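Side-chain contact in phosphoribosylformylglycinamidine cyclo-ligase (Thermus thermophilus HB8, PDB 5AVM), which probably catalyses the ATP-dependent ring closure of formylglycinamidine ribonucleotide to 5-aminoimidazole ribonucleotide in purine biosynthesis: residues G174-A179 with E307-A312. Residues are numbered along the deposited sequence; the frame is centred on the assembly and turned at random.
Sequences GDALLA and EAAEEA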
loop_
_atom_site.group_PDB
_atom_site.type_symbol
_atom_site.label_atom_id
_atom_site.label_comp_id
_atom_site.label_asym_id
_atom_site.label_seq_id
_atom_site.Cartn_x
_atom_site.Cartn_y
_atom_site.Cartn_z
ATOM N N GLY B 174 -7.992 10.079 34.625
ATOM C CA GLY B 174 -8.556 11.392 34.866
ATOM C C GLY B 174 -8.546 12.285 33.644
ATOM O O GLY B 174 -9.079 13.397 33.666
ATOM N N ASP B 175 -7.932 11.813 32.567
ATOM C CA ASP B 175 -7.895 12.608 31.352
ATOM C C ASP B 175 -9.297 12.840 30.815
ATOM O O ASP B 175 -10.225 12.075 31.090
ATOM C CB ASP B 175 -7.067 11.921 30.261
ATOM C CG ASP B 175 -5.581 12.047 30.491
ATOM O OD1 ASP B 175 -5.151 13.094 31.028
ATOM O OD2 ASP B 175 -4.846 11.107 30.116
ATOM N N ALA B 176 -9.437 13.908 30.043
ATOM C CA ALA B 176 -10.702 14.246 29.419
ATOM C C ALA B 176 -10.719 13.643 28.009
ATOM O O ALA B 176 -9.677 13.517 27.359
ATOM C CB ALA B 176 -10.852 15.762 29.344
ATOM N N LEU B 177 -11.902 13.255 27.544
ATOM C CA LEU B 177 -12.037 12.702 26.208
ATOM C C LEU B 177 -12.622 13.811 25.345
ATOM O O LEU B 177 -13.776 14.199 25.510
ATOM C CB LEU B 177 -12.969 11.487 26.211
ATOM C CG LEU B 177 -12.652 10.338 27.172
ATOM C CD1 LEU B 177 -13.587 9.190 26.892
ATOM C CD2 LEU B 177 -11.219 9.885 27.006
ATOM N N LEU B 178 -11.809 14.337 24.436
ATOM C CA LEU B 178 -12.238 15.410 23.549
ATOM C C LEU B 178 -12.405 14.837 22.146
ATOM O O LEU B 178 -11.453 14.352 21.541
ATOM C CB LEU B 178 -11.188 16.522 23.556
ATOM C CG LEU B 178 -11.512 17.926 23.037
ATOM C CD1 LEU B 178 -10.388 18.845 23.478
ATOM C CD2 LEU B 178 -11.664 17.954 21.520
ATOM N N ALA B 179 -13.628 14.885 21.636
ATOM C CA ALA B 179 -13.903 14.360 20.318
ATOM C C ALA B 179 -13.993 15.472 19.299
ATOM O O ALA B 179 -14.525 16.540 19.580
ATOM C CB ALA B 179 -15.197 13.568 20.331
ATOM N N GLU B 307 -7.387 20.319 32.002
ATOM C CA GLU B 307 -7.132 21.715 31.644
ATOM C C GLU B 307 -6.819 21.909 30.171
ATOM O O GLU B 307 -7.151 22.946 29.595
ATOM C CB GLU B 307 -5.977 22.281 32.477
ATOM C CG GLU B 307 -5.636 23.762 32.201
ATOM C CD GLU B 307 -4.537 23.957 31.153
ATOM O OE1 GLU B 307 -4.749 23.600 29.975
ATOM O OE2 GLU B 307 -3.457 24.474 31.512
ATOM N N ALA B 308 -6.171 20.913 29.571
ATOM C CA ALA B 308 -5.788 20.977 28.161
ATOM C C ALA B 308 -7.002 21.021 27.246
ATOM O O ALA B 308 -7.025 21.774 26.273
ATOM C CB ALA B 308 -4.895 19.792 27.804
ATOM N N ALA B 309 -8.008 20.210 27.558
ATOM C CA ALA B 309 -9.234 20.181 26.773
ATOM C C ALA B 309 -9.800 21.601 26.712
ATOM O O ALA B 309 -10.145 22.100 25.639
ATOM C CB ALA B 309 -10.239 19.242 27.418
ATOM N N GLU B 310 -9.876 22.245 27.875
ATOM C CA GLU B 310 -10.384 23.612 27.985
ATOM C C GLU B 310 -9.672 24.557 27.027
ATOM O O GLU B 310 -10.312 25.239 26.230
ATOM C CB GLU B 310 -10.217 24.128 29.423
ATOM C CG GLU B 310 -11.460 24.029 30.302
ATOM C CD GLU B 310 -11.926 22.602 30.514
ATOM O OE1 GLU B 310 -11.119 21.779 30.995
ATOM O OE2 GLU B 310 -13.100 22.304 30.205
ATOM N N GLU B 311 -8.346 24.600 27.118
ATOM C CA GLU B 311 -7.532 25.463 26.263
ATOM C C GLU B 311 -7.732 25.104 24.789
ATOM O O GLU B 311 -7.621 25.955 23.902
ATOM C CB GLU B 311 -6.051 25.326 26.654
ATOM C CG GLU B 311 -5.059 25.981 25.691
ATOM C CD GLU B 311 -3.597 25.774 26.102
ATOM O OE1 GLU B 311 -3.241 24.654 26.536
ATOM O OE2 GLU B 311 -2.800 26.731 25.977
ATOM N N ALA B 312 -8.039 23.834 24.546
ATOM C CA ALA B 312 -8.254 23.333 23.194
ATOM C C ALA B 312 -9.611 23.745 22.622
ATOM O O ALA B 312 -9.695 24.214 21.491
ATOM C CB ALA B 312 -8.120 21.813 23.184
#
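Within 307-312, Ala309 is the first residue to reach the strand, and its methyl sits between two side chains from the same strand face. Toward the start of the strand, Ala309 CB faces the methyl of Ala176, CB to CB 4.0 Å. Farther along, Leu178 CD1 lies beside it, 4.0 Å from Ala309 CB and closer still to the helix backbone, 3.7 Å from Ala309 CA. With a methyl as its whole side chain, Ala309 lets the strand come near: the CA atoms of Leu178 and Ala309 are 6.5 Å apart. The same methyl also touches Leu304 of the neighbouring strand 298-304.

One turn on, Ala312 brings its CB to the same leucine methyl, 3.7 Å from Leu178 CD1. That single branch therefore touches residues one turn apart on the helix. It gets there because the leucine is extended: CG is anti to the backbone N (chi1 -163°), and CD1 continues the line away from CA (chi2 167°). Leu178 rests on Leu302 and Leu313 as well, so the leucine is buried on several sides. The four touching residues are all buried, and what passes between helix and strand is purely apolar. The backbone bonds run within the helix and the sheet: Ala312 N binds Ala308 O, while the backbones of Ala176 and Leu178 pair with those of Leu304 and Leu302.

The axes of strand 176-179 and helix 307-312 run nearly the same way, 26° apart, with a closest approach of 8.7 Å. Helix 306-313 leads from strand 298-304 to strand 319-326, two parallel strands with strand 176-181 antiparallel between them. It crosses that middle strand on one sheet face: a beta-alpha-beta crossover in the C-terminal alpha/beta domain of the AIR synthase family.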